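Local coordinates for RTX toxin (Vibrio vulnificus CMCP6, PDB 6A7H), which acts as a Ras/Rap1-specific endopeptidase, a bacterial virulence factor that inactivates the small GTPases Ras and Rap1, at residues A392-R397 and L407-G412; A413-A418 and F449-T454; D130-P135 and S248-Q253; S194-Q199 and S228-L233. All coordinates share one frame; numbering follows the deposited sequence.

Interaction 1: A392-R397 and L407-G412; sequences ANSSAR and LMYRAG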
loop_
_atom_site.group_PDB
_atom_site.type_symbol
_atom_site.label_atom_id
_atom_site.label_comp_id
_atom_site.label_asym_id
_atom_site.label_seq_id
_atom_site.Cartn_x
_atom_site.Cartn_y
_atom_site.Cartn_z
ATOM N N ALA A 392 -1.280 7.693 -0.688
ATOM C CA ALA A 392 -1.408 6.256 -0.881
ATOM C C ALA A 392 -2.286 5.626 0.206
ATOM O O ALA A 392 -3.042 6.330 0.885
ATOM C CB ALA A 392 -0.060 5.623 -0.902
ATOM N N ASN A 393 -2.184 4.308 0.379
ATOM C CA ASN A 393 -3.134 3.579 1.214
ATOM C C ASN A 393 -2.621 3.171 2.595
ATOM O O ASN A 393 -3.330 2.513 3.357
ATOM C CB ASN A 393 -3.613 2.328 0.473
ATOM C CG ASN A 393 -4.332 2.662 -0.833
ATOM O OD1 ASN A 393 -4.959 3.718 -0.959
ATOM N ND2 ASN A 393 -4.244 1.759 -1.809
ATOM N N SER A 394 -1.405 3.573 2.935
ATOM C CA SER A 394 -0.813 3.109 4.184
ATOM C C SER A 394 -0.833 4.178 5.274
ATOM O O SER A 394 -1.308 5.287 5.070
ATOM C CB SER A 394 0.615 2.642 3.938
ATOM O OG SER A 394 1.390 3.712 3.433
ATOM N N SER A 395 -0.320 3.839 6.444
ATOM C CA SER A 395 -0.376 4.758 7.569
ATOM C C SER A 395 0.564 5.952 7.388
ATOM O O SER A 395 1.706 5.780 6.970
ATOM C CB SER A 395 -0.041 4.025 8.857
ATOM O OG SER A 395 -0.465 4.791 9.953
ATOM N N ALA A 396 0.073 7.152 7.706
ATOM C CA ALA A 396 0.872 8.378 7.605
ATOM C C ALA A 396 1.742 8.514 8.842
ATOM O O ALA A 396 2.693 9.301 8.886
ATOM C CB ALA A 396 -0.020 9.598 7.449
ATOM N N ARG A 397 1.344 7.760 9.858
ATOM C CA ARG A 397 2.122 7.464 11.051
ATOM C C ARG A 397 3.622 7.438 10.785
ATOM O O ARG A 397 4.103 6.627 9.992
ATOM C CB ARG A 397 1.635 6.117 11.592
ATOM C CG ARG A 397 2.223 5.526 12.857
ATOM C CD ARG A 397 1.824 4.042 12.855
ATOM N NE ARG A 397 1.369 3.519 14.137
ATOM C CZ ARG A 397 0.987 2.259 14.314
ATOM N NH1 ARG A 397 1.011 1.423 13.286
ATOM N NH2 ARG A 397 0.585 1.838 15.508
ATOM N N LEU A 407 7.411 4.300 6.603
ATOM C CA LEU A 407 7.743 5.631 6.144
ATOM C C LEU A 407 8.214 5.579 4.693
ATOM O O LEU A 407 7.767 6.364 3.854
ATOM C CB LEU A 407 8.822 6.208 7.053
ATOM C CG LEU A 407 8.828 7.676 7.433
ATOM C CD1 LEU A 407 7.474 8.083 7.989
ATOM C CD2 LEU A 407 9.918 7.890 8.459
ATOM N N MET A 408 9.100 4.635 4.393
ATOM C CA MET A 408 9.667 4.546 3.052
ATOM C C MET A 408 8.596 4.097 2.080
ATOM O O MET A 408 8.521 4.592 0.959
ATOM C CB MET A 408 10.863 3.594 3.007
ATOM C CG MET A 408 12.092 4.154 3.687
ATOM S SD MET A 408 13.545 3.089 3.637
ATOM C CE MET A 408 12.972 1.580 4.365
ATOM N N TYR A 409 7.764 3.159 2.518
ATOM C CA TYR A 409 6.696 2.672 1.665
ATOM C C TYR A 409 5.761 3.825 1.268
ATOM O O TYR A 409 5.456 4.001 0.101
ATOM C CB TYR A 409 5.907 1.554 2.351
ATOM C CG TYR A 409 4.680 1.182 1.575
ATOM C CD1 TYR A 409 4.760 0.300 0.507
ATOM C CD2 TYR A 409 3.439 1.744 1.883
ATOM C CE1 TYR A 409 3.638 -0.035 -0.225
ATOM C CE2 TYR A 409 2.313 1.429 1.144
ATOM C CZ TYR A 409 2.418 0.532 0.089
ATOM O OH TYR A 409 1.309 0.203 -0.656
ATOM N N ARG A 410 5.321 4.620 2.238
ATOM C CA ARG A 410 4.422 5.719 1.917
ATOM C C ARG A 410 5.068 6.732 0.955
ATOM O O ARG A 410 4.428 7.199 0.020
ATOM C CB ARG A 410 3.960 6.442 3.179
ATOM C CG ARG A 410 3.120 7.670 2.833
ATOM C CD ARG A 410 2.599 8.327 4.050
ATOM N NE ARG A 410 1.591 9.334 3.758
ATOM C CZ ARG A 410 1.570 10.534 4.326
ATOM N NH1 ARG A 410 2.528 10.863 5.184
ATOM N NH2 ARG A 410 0.597 11.403 4.045
ATOM N N ALA A 411 6.334 7.063 1.182
ATOM C CA ALA A 411 7.027 8.033 0.340
ATOM C C ALA A 411 7.186 7.491 -1.072
ATOM O O ALA A 411 7.066 8.226 -2.054
ATOM C CB ALA A 411 8.392 8.394 0.937
ATOM N N GLY A 412 7.443 6.190 -1.161
ATOM C CA GLY A 412 7.547 5.526 -2.442
ATOM C C GLY A 412 6.226 5.553 -3.188
ATOM O O GLY A 412 6.171 5.941 -4.356
HETATM O O HOH W 1 -0.580 2.353 -0.518
#
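Ser394 meets the ring of Tyr409 edge-on: its OG lies near the ring plane, 3.2 Å from Tyr409 CD2, with its own CB almost as close to the same flank of the ring. The serine hydroxyl sits between the backbone nitrogen and the carbonyl carbon (chi1 60°), a rotation that turns it toward the helix; a small side chain fits here, where the loop comes close to the helix. A water joins the phenol to the loop, donating to Tyr409 OH at 2.9 Å and accepting from Asn393 N at 2.7 Å. The same phenol oxygen also reaches toward the carboxylate of Asp249, modelled too close for its length to be trusted.

Arg410 works differently. Its chain runs out extended from CG to NE along the loop, and its guanidinium turns one face to Ala396, whose CB lies over the centre of the group, 3.6 Å from CZ. A methyl group suits this flat cover, although Ala396 is poorly ordered. The charge is answered by Asp391, at the end of strand 386-391, which forms a salt bridge with NE.

The contact thus ties the loop leaving strand 386-391 to helix 405-422, the strand-to-helix half of a beta-alpha-beta crossover that runs on to parallel strand 430-436, while Leu407 and Met408 turn to strand 443-445 and Ala411 packs on helix 437-440.

Interaction 2: A413-A418 and F449-T454; sequences AANNIA and FVPGIT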
loop_
_atom_site.group_PDB
_atom_site.type_symbol
_atom_site.label_atom_id
_atom_site.label_comp_id
_atom_site.label_asym_id
_atom_site.label_seq_id
_atom_site.Cartn_x
_atom_site.Cartn_y
_atom_site.Cartn_z
ATOM N N ALA A 413 5.156 5.139 -2.511
ATOM C CA ALA A 413 3.855 5.056 -3.151
ATOM C C ALA A 413 3.333 6.450 -3.522
ATOM O O ALA A 413 2.780 6.642 -4.602
ATOM C CB ALA A 413 2.862 4.328 -2.251
ATOM N N ALA A 414 3.521 7.421 -2.635
ATOM C CA ALA A 414 3.119 8.800 -2.938
ATOM C C ALA A 414 3.923 9.379 -4.109
ATOM O O ALA A 414 3.392 10.166 -4.892
ATOM C CB ALA A 414 3.254 9.703 -1.699
ATOM N N ASN A 415 5.193 8.994 -4.232
ATOM C CA ASN A 415 5.989 9.437 -5.367
ATOM C C ASN A 415 5.394 8.919 -6.683
ATOM O O ASN A 415 5.331 9.646 -7.674
ATOM C CB ASN A 415 7.449 8.986 -5.228
ATOM C CG ASN A 415 8.298 9.981 -4.439
ATOM O OD1 ASN A 415 7.865 11.103 -4.146
ATOM N ND2 ASN A 415 9.506 9.563 -4.076
ATOM N N ASN A 416 4.948 7.665 -6.678
ATOM C CA ASN A 416 4.335 7.058 -7.854
ATOM C C ASN A 416 3.004 7.700 -8.252
ATOM O O ASN A 416 2.758 7.922 -9.435
ATOM C CB ASN A 416 4.135 5.568 -7.626
ATOM C CG ASN A 416 5.244 4.757 -8.228
ATOM O OD1 ASN A 416 5.900 5.204 -9.167
ATOM N ND2 ASN A 416 5.476 3.559 -7.690
ATOM N N ILE A 417 2.158 7.991 -7.264
ATOM C CA ILE A 417 0.905 8.684 -7.507
ATOM C C ILE A 417 1.204 10.026 -8.167
ATOM O O ILE A 417 0.583 10.399 -9.166
ATOM C CB ILE A 417 0.102 8.934 -6.201
ATOM C CG1 ILE A 417 -0.131 7.639 -5.430
ATOM C CG2 ILE A 417 -1.225 9.628 -6.498
ATOM C CD1 ILE A 417 -0.829 6.607 -6.208
ATOM N N ALA A 418 2.160 10.746 -7.589
ATOM C CA ALA A 418 2.499 12.090 -8.049
ATOM C C ALA A 418 2.951 12.061 -9.499
ATOM O O ALA A 418 2.569 12.917 -10.293
ATOM C CB ALA A 418 3.583 12.700 -7.176
ATOM N N PHE A 449 17.111 4.912 1.044
ATOM C CA PHE A 449 16.881 6.254 0.538
ATOM C C PHE A 449 15.616 6.316 -0.332
ATOM O O PHE A 449 15.366 5.419 -1.127
ATOM C CB PHE A 449 18.101 6.719 -0.254
ATOM C CG PHE A 449 17.942 8.074 -0.866
ATOM C CD1 PHE A 449 18.313 9.214 -0.162
ATOM C CD2 PHE A 449 17.428 8.213 -2.153
ATOM C CE1 PHE A 449 18.164 10.466 -0.723
ATOM C CE2 PHE A 449 17.273 9.463 -2.717
ATOM C CZ PHE A 449 17.639 10.596 -1.995
ATOM N N VAL A 450 14.822 7.374 -0.175
ATOM C CA VAL A 450 13.736 7.671 -1.113
ATOM C C VAL A 450 13.811 9.134 -1.549
ATOM O O VAL A 450 13.833 10.013 -0.702
ATOM C CB VAL A 450 12.341 7.443 -0.507
ATOM C CG1 VAL A 450 11.292 7.420 -1.612
ATOM C CG2 VAL A 450 12.295 6.175 0.317
ATOM N N PRO A 451 13.827 9.403 -2.870
ATOM C CA PRO A 451 13.773 10.785 -3.365
ATOM C C PRO A 451 12.567 11.548 -2.811
ATOM O O PRO A 451 11.510 10.953 -2.618
ATOM C CB PRO A 451 13.627 10.615 -4.885
ATOM C CG PRO A 451 14.107 9.262 -5.180
ATOM C CD PRO A 451 13.784 8.427 -3.968
ATOM N N GLY A 452 12.702 12.844 -2.565
ATOM C CA GLY A 452 11.528 13.627 -2.212
ATOM C C GLY A 452 10.601 13.890 -3.399
ATOM O O GLY A 452 10.999 13.781 -4.570
ATOM N N ILE A 453 9.359 14.255 -3.093
ATOM C CA ILE A 453 8.402 14.670 -4.111
ATOM C C ILE A 453 9.003 15.760 -4.989
ATOM O O ILE A 453 8.836 15.752 -6.217
ATOM C CB ILE A 453 7.099 15.168 -3.470
ATOM C CG1 ILE A 453 6.377 13.999 -2.795
ATOM C CG2 ILE A 453 6.191 15.821 -4.497
ATOM C CD1 ILE A 453 5.403 13.248 -3.694
ATOM N N THR A 454 9.722 16.681 -4.347
ATOM C CA THR A 454 10.405 17.772 -5.043
ATOM C C THR A 454 11.342 17.220 -6.092
ATOM O O THR A 454 11.304 17.651 -7.246
ATOM C CB THR A 454 11.200 18.653 -4.067
ATOM O OG1 THR A 454 12.029 17.813 -3.262
ATOM C CG2 THR A 454 10.246 19.416 -3.150
#
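Asn415 and Pro451 make the one hydrogen bond between the helix and the chain opposite: Asn415 ND2 donates to Pro451 O over 2.8 Å, nearly straight at 166°. The acceptor lies in the plane of the asparagine amide, whereas the N-H comes in from above the carbonyl plane of Pro451 rather than along a lone pair. The first torsion of Asn415 (chi1 -87°) carries the amide from the flank of the helix across to this oxygen. Asparagine suits the buried place because its short arm brings an N-H to a main-chain oxygen in the short link between strand and helix.

The fold explains that link. Strand 448-450 forms a hairpin with strand 443-445, and at its end Pro451 and Gly452 lead the chain into helix 453-457, with Gly452 at the N-cap position; the proline ring restricts phi (-55°) at the residue before the N-cap.

Polar and apolar atoms also meet without bonding. Asn415 OD1 lies 3.3 Å from Ile453 CD1, the isoleucine end running alongside the amide but pointing the other way, and the same methyl lies 3.9 Å from Ala414 O. On the strand side, Val450 CG1 approaches the amide at 3.7 Å from Asn415 ND2.

The purely apolar packing is small. Ile453 CD1 touches Ala418 CB at 4.0 Å; alanine keeps this face of the helix low, and the isoleucine branch reaches it. Both Ala418 and Ile453 rest on Tyr435 of strand 430-436.

Interaction 3: D130-P135 and S248-Q253; sequences DPYLAP and SDRMDQ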
loop_
_atom_site.group_PDB
_atom_site.type_symbol
_atom_site.label_atom_id
_atom_site.label_comp_id
_atom_site.label_asym_id
_atom_site.label_seq_id
_atom_site.Cartn_x
_atom_site.Cartn_y
_atom_site.Cartn_z
ATOM N N ASP A 130 10.521 -5.705 7.421
ATOM C CA ASP A 130 9.259 -4.970 7.392
ATOM C C ASP A 130 8.155 -5.824 8.009
ATOM O O ASP A 130 7.802 -6.859 7.460
ATOM C CB ASP A 130 8.905 -4.557 5.951
ATOM C CG ASP A 130 7.549 -3.824 5.846
ATOM O OD1 ASP A 130 6.881 -3.593 6.885
ATOM O OD2 ASP A 130 7.150 -3.470 4.705
ATOM N N PRO A 131 7.583 -5.374 9.141
ATOM C CA PRO A 131 6.551 -6.175 9.819
ATOM C C PRO A 131 5.366 -6.526 8.928
ATOM O O PRO A 131 4.737 -7.544 9.159
ATOM C CB PRO A 131 6.112 -5.273 10.985
ATOM C CG PRO A 131 7.314 -4.399 11.247
ATOM C CD PRO A 131 7.861 -4.116 9.862
ATOM N N TYR A 132 5.097 -5.734 7.897
ATOM C CA TYR A 132 3.942 -6.000 7.037
ATOM C C TYR A 132 4.195 -7.097 6.006
ATOM O O TYR A 132 3.257 -7.571 5.352
ATOM C CB TYR A 132 3.478 -4.707 6.355
ATOM C CG TYR A 132 2.558 -3.913 7.265
ATOM C CD1 TYR A 132 3.067 -2.992 8.176
ATOM C CD2 TYR A 132 1.184 -4.136 7.258
ATOM C CE1 TYR A 132 2.226 -2.288 9.036
ATOM C CE2 TYR A 132 0.340 -3.444 8.110
ATOM C CZ TYR A 132 0.864 -2.523 8.995
ATOM O OH TYR A 132 0.017 -1.847 9.836
ATOM N N LEU A 133 5.445 -7.536 5.889
ATOM C CA LEU A 133 5.787 -8.646 4.986
ATOM C C LEU A 133 5.985 -9.962 5.728
ATOM O O LEU A 133 6.250 -10.995 5.111
ATOM C CB LEU A 133 7.042 -8.322 4.181
ATOM C CG LEU A 133 6.808 -7.237 3.132
ATOM C CD1 LEU A 133 8.140 -6.788 2.548
ATOM C CD2 LEU A 133 5.844 -7.718 2.031
ATOM N N ALA A 134 5.882 -9.902 7.051
ATOM C CA ALA A 134 5.866 -11.087 7.900
ATOM C C ALA A 134 4.711 -12.009 7.500
ATOM O O ALA A 134 3.758 -11.552 6.879
ATOM C CB ALA A 134 5.743 -10.670 9.373
ATOM N N PRO A 135 4.801 -13.314 7.832
ATOM C CA PRO A 135 3.716 -14.240 7.473
ATOM C C PRO A 135 2.360 -13.769 7.988
ATOM O O PRO A 135 2.243 -13.442 9.159
ATOM C CB PRO A 135 4.133 -15.552 8.147
ATOM C CG PRO A 135 5.622 -15.485 8.159
ATOM C CD PRO A 135 5.951 -14.028 8.421
ATOM N N SER A 248 1.856 -7.941 -3.198
ATOM C CA SER A 248 2.307 -7.646 -4.540
ATOM C C SER A 248 2.661 -6.180 -4.636
ATOM O O SER A 248 3.715 -5.831 -5.161
ATOM C CB SER A 248 1.249 -7.984 -5.582
ATOM O OG SER A 248 1.341 -9.332 -5.966
ATOM N N ASP A 249 1.786 -5.323 -4.119
ATOM C CA ASP A 249 1.986 -3.890 -4.284
ATOM C C ASP A 249 3.199 -3.422 -3.500
ATOM O O ASP A 249 3.947 -2.573 -3.969
ATOM C CB ASP A 249 0.760 -3.086 -3.852
ATOM C CG ASP A 249 1.076 -1.600 -3.716
ATOM O OD1 ASP A 249 1.228 -0.912 -4.762
ATOM O OD2 ASP A 249 1.201 -1.128 -2.564
ATOM N N ARG A 250 3.414 -3.993 -2.322
ATOM C CA ARG A 250 4.595 -3.621 -1.548
ATOM C C ARG A 250 5.894 -3.988 -2.281
ATOM O O ARG A 250 6.854 -3.212 -2.282
ATOM C CB ARG A 250 4.560 -4.263 -0.161
ATOM C CG ARG A 250 4.823 -3.259 0.961
ATOM C CD ARG A 250 4.512 -3.850 2.322
ATOM N NE ARG A 250 4.835 -2.912 3.386
ATOM C CZ ARG A 250 4.075 -1.884 3.731
ATOM N NH1 ARG A 250 2.935 -1.649 3.093
ATOM N NH2 ARG A 250 4.462 -1.086 4.714
ATOM N N MET A 251 5.932 -5.163 -2.899
ATOM C CA MET A 251 7.096 -5.539 -3.700
ATOM C C MET A 251 7.281 -4.594 -4.892
ATOM O O MET A 251 8.398 -4.203 -5.215
ATOM C CB MET A 251 6.983 -6.980 -4.187
ATOM C CG MET A 251 7.132 -8.013 -3.080
ATOM S SD MET A 251 8.726 -7.839 -2.230
ATOM C CE MET A 251 8.073 -7.508 -0.669
ATOM N N ASP A 252 6.180 -4.222 -5.535
ATOM C CA ASP A 252 6.230 -3.238 -6.602
ATOM C C ASP A 252 6.799 -1.906 -6.136
ATOM O O ASP A 252 7.600 -1.280 -6.853
ATOM C CB ASP A 252 4.833 -3.008 -7.179
ATOM C CG ASP A 252 4.380 -4.141 -8.063
ATOM O OD1 ASP A 252 5.239 -4.971 -8.437
ATOM O OD2 ASP A 252 3.172 -4.194 -8.392
ATOM N N GLN A 253 6.373 -1.463 -4.950
ATOM C CA GLN A 253 6.809 -0.163 -4.449
ATOM C C GLN A 253 8.288 -0.184 -4.082
ATOM O O GLN A 253 8.980 0.833 -4.215
ATOM C CB GLN A 253 5.970 0.289 -3.237
ATOM C CG GLN A 253 4.476 0.464 -3.508
ATOM C CD GLN A 253 4.167 1.542 -4.524
ATOM O OE1 GLN A 253 5.012 2.378 -4.833
ATOM N NE2 GLN A 253 2.945 1.537 -5.040
HETATM O O HOH W 2 5.718 -1.121 7.177
#
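Asp130 and Arg250 reach each other as an aspartate and an extended arginine: the aspartate carboxylate is swung to the far side of its backbone nitrogen (chi1 178°), and the arginine is stretched from CG to NE. The two side chains run toward one another, and Arg250 NE donates to Asp130 OD2 over 2.7 Å in an almost straight hydrogen bond (174°) that is part of a salt bridge. The oxygen is met on its syn side and lies in the guanidinium plane, although the two flat groups are turned 49° apart, so the grip is through one N-H rather than a two-pronged pairing.

The other oxygen is used as well. Asp130 OD1 accepts from Tyr132 N at 3.0 Å, an Asx turn that holds the carboxylate while the chain leaves its helix, and from a water at 2.7 Å, which in turn accepts a weak bond from Arg250 NH2. Aspartate fits because one carboxylate on a short arm can serve both the turn and the arginine, whose buried charge it probably stabilises.

Carbon packing completes the contact. Tyr132 CB covers one face of the guanidinium toward its rim, 3.7 Å from Arg250 NE. Both methyls of Leu133 close on Met251 CE (CD1 at 3.3 Å), brought there by bends in the pliant, unbranched methionine chain.

Around this joint, Leu133 and Met251 rest on helix 119-129, the Tyr132 ring packs on helix 229-237, and Arg250 makes a cation-pi contact with Tyr409 of helix 405-422.

Interaction 4: S194-Q199 and S228-L233; sequences SYQELQ and SAEMIL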
loop_
_atom_site.group_PDB
_atom_site.type_symbol
_atom_site.label_atom_id
_atom_site.label_comp_id
_atom_site.label_asym_id
_atom_site.label_seq_id
_atom_site.Cartn_x
_atom_site.Cartn_y
_atom_site.Cartn_z
ATOM N N SER A 194 -10.512 -0.981 3.945
ATOM C CA SER A 194 -9.311 -1.211 4.739
ATOM C C SER A 194 -9.360 -0.449 6.048
ATOM O O SER A 194 -10.131 0.501 6.202
ATOM C CB SER A 194 -8.070 -0.780 3.971
ATOM O OG SER A 194 -8.072 0.629 3.807
ATOM N N TYR A 195 -8.503 -0.853 6.980
ATOM C CA TYR A 195 -8.352 -0.149 8.240
ATOM C C TYR A 195 -8.135 1.359 8.002
ATOM O O TYR A 195 -8.806 2.188 8.617
ATOM C CB TYR A 195 -7.197 -0.761 9.037
ATOM C CG TYR A 195 -6.969 -0.156 10.402
ATOM C CD1 TYR A 195 -6.209 1.003 10.544
ATOM C CD2 TYR A 195 -7.477 -0.760 11.558
ATOM C CE1 TYR A 195 -5.975 1.569 11.796
ATOM C CE2 TYR A 195 -7.237 -0.196 12.833
ATOM C CZ TYR A 195 -6.491 0.978 12.933
ATOM O OH TYR A 195 -6.233 1.574 14.156
ATOM N N GLN A 196 -7.231 1.709 7.091
ATOM C CA GLN A 196 -6.934 3.109 6.799
ATOM C C GLN A 196 -8.115 3.885 6.179
ATOM O O GLN A 196 -8.321 5.048 6.504
ATOM C CB GLN A 196 -5.714 3.204 5.877
ATOM C CG GLN A 196 -4.401 2.630 6.507
ATOM C CD GLN A 196 -3.883 3.454 7.705
ATOM O OE1 GLN A 196 -3.973 4.688 7.728
ATOM N NE2 GLN A 196 -3.336 2.763 8.699
ATOM N N GLU A 197 -8.879 3.258 5.288
ATOM C CA GLU A 197 -10.037 3.924 4.696
ATOM C C GLU A 197 -11.100 4.269 5.730
ATOM O O GLU A 197 -11.640 5.373 5.706
ATOM C CB GLU A 197 -10.645 3.062 3.583
ATOM C CG GLU A 197 -9.736 3.019 2.356
ATOM C CD GLU A 197 -10.065 1.908 1.381
ATOM O OE1 GLU A 197 -10.922 1.058 1.700
ATOM O OE2 GLU A 197 -9.453 1.895 0.289
ATOM N N LEU A 198 -11.387 3.330 6.632
ATOM C CA LEU A 198 -12.308 3.559 7.744
ATOM C C LEU A 198 -11.898 4.738 8.614
ATOM O O LEU A 198 -12.723 5.570 9.005
ATOM C CB LEU A 198 -12.403 2.315 8.615
ATOM C CG LEU A 198 -13.117 1.110 8.022
ATOM C CD1 LEU A 198 -13.136 0.008 9.050
ATOM C CD2 LEU A 198 -14.541 1.473 7.616
ATOM N N GLN A 199 -10.615 4.803 8.917
ATOM C CA GLN A 199 -10.071 5.883 9.700
ATOM C C GLN A 199 -10.354 7.243 9.065
ATOM O O GLN A 199 -10.564 8.226 9.765
ATOM C CB GLN A 199 -8.577 5.677 9.860
ATOM C CG GLN A 199 -7.937 6.451 10.970
ATOM C CD GLN A 199 -6.677 5.743 11.458
ATOM O OE1 GLN A 199 -5.694 5.618 10.719
ATOM N NE2 GLN A 199 -6.714 5.249 12.695
ATOM N N SER A 228 -0.903 -4.593 16.846
ATOM C CA SER A 228 -1.933 -3.569 16.832
ATOM C C SER A 228 -3.215 -4.135 16.232
ATOM O O SER A 228 -3.201 -5.197 15.597
ATOM C CB SER A 228 -1.468 -2.341 16.046
ATOM O OG SER A 228 -1.274 -2.642 14.673
ATOM N N ALA A 229 -4.326 -3.437 16.446
ATOM C CA ALA A 229 -5.602 -3.883 15.898
ATOM C C ALA A 229 -5.509 -4.012 14.380
ATOM O O ALA A 229 -6.031 -4.969 13.798
ATOM C CB ALA A 229 -6.733 -2.927 16.294
ATOM N N GLU A 230 -4.832 -3.063 13.738
ATOM C CA GLU A 230 -4.702 -3.111 12.285
ATOM C C GLU A 230 -3.968 -4.381 11.809
ATOM O O GLU A 230 -4.390 -5.025 10.853
ATOM C CB GLU A 230 -3.981 -1.873 11.762
ATOM C CG GLU A 230 -3.859 -1.901 10.261
ATOM C CD GLU A 230 -3.076 -0.739 9.693
ATOM O OE1 GLU A 230 -2.607 0.106 10.478
ATOM O OE2 GLU A 230 -2.939 -0.675 8.450
ATOM N N MET A 231 -2.878 -4.735 12.476
ATOM C CA MET A 231 -2.104 -5.914 12.098
ATOM C C MET A 231 -2.868 -7.209 12.403
ATOM O O MET A 231 -2.809 -8.175 11.635
ATOM C CB MET A 231 -0.753 -5.911 12.817
ATOM C CG MET A 231 0.140 -7.121 12.519
ATOM S SD MET A 231 0.729 -7.174 10.814
ATOM C CE MET A 231 1.598 -5.613 10.704
ATOM N N ILE A 232 -3.579 -7.228 13.528
ATOM C CA ILE A 232 -4.425 -8.368 13.876
ATOM C C ILE A 232 -5.483 -8.591 12.787
ATOM O O ILE A 232 -5.720 -9.726 12.360
ATOM C CB ILE A 232 -5.119 -8.174 15.246
ATOM C CG1 ILE A 232 -4.082 -8.138 16.370
ATOM C CG2 ILE A 232 -6.118 -9.277 15.510
ATOM C CD1 ILE A 232 -4.663 -7.767 17.728
ATOM N N LEU A 233 -6.108 -7.509 12.331
ATOM C CA LEU A 233 -7.142 -7.622 11.309
ATOM C C LEU A 233 -6.589 -8.316 10.070
ATOM O O LEU A 233 -7.260 -9.174 9.487
ATOM C CB LEU A 233 -7.708 -6.247 10.945
ATOM C CG LEU A 233 -8.716 -5.638 11.930
ATOM C CD1 LEU A 233 -8.959 -4.189 11.552
ATOM C CD2 LEU A 233 -10.050 -6.392 11.944
HETATM O O HOH W 3 -3.809 -0.340 14.727
#
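Tyr195 and Glu230 bring their CA atoms within 6.2 Å near the starts of helices 195-199 and 229-237; the axes of the short segments 195-199 and 229-233 approach to 11.6 Å and run at 135°, closer to antiparallel than to parallel. Each helix opens with a serine N-cap. At the first, Ser194 and Glu197 form a capping box: Ser194 OG accepts from Glu197 N, and the Glu197 carboxylate takes the bond from Ser194 N. At the second, Ser228 OG receives a weaker bond from Met231 N.

The heart of the contact is a flat overlap. With CG opposite its backbone N (chi1 -177°), Tyr195 lays its ring against the other helix, and Glu230 CB lies over the ring centre at 3.6 Å, only 7° off the normal, a CH-pi contact. Glu230 then continues extended, with CG close to Tyr195 CG at 3.6 Å, and its carboxylate lies parallel to the ring. A long side chain with an aliphatic stem and a planar end therefore suits this place: the stem packs on the aromatic face while the charged end runs on toward Gln196, whose NE2 makes weak hydrogen bonds to Glu230 OE1 (3.3 Å) and OE2.

The ring edge is packed too, with Leu233 CD1 near its plane, 3.7 Å from Tyr195 CD2. Beyond the two segments, Phe211 of helix 205-221 meets the same ring edge-to-face, and Leu233 reaches strand 153-156. At the tyrosine's far end, a water accepts from Glu230 N at 3.1 Å and pairs weakly with Tyr195 OH.

In the fold
Interactions 2, 3 and 4 are largely buried, whereas interaction 1 is a more solvent-accessible surface contact, although near the middle of the chain, with Ala396 and Arg397 of its loop poorly ordered. Interactions 1 and 2 share helix 405-422, successive turns of which meet the loop after strand 386-391 and then the segment entering helix 453-457. Helix 240-263, used by interaction 3, joins this pair through Gln253, a probable hydrogen-bond partner of Asn416. Interaction 4 borders interaction 3 where Tyr132 meets Met231, and interaction 1 through Gln196. A salt bridge distinguishes interaction 3; an amide-to-carbonyl bond, interaction 2; aromatic-face packing, interaction 4; interaction 1 relies on van der Waals packing and a bridging water.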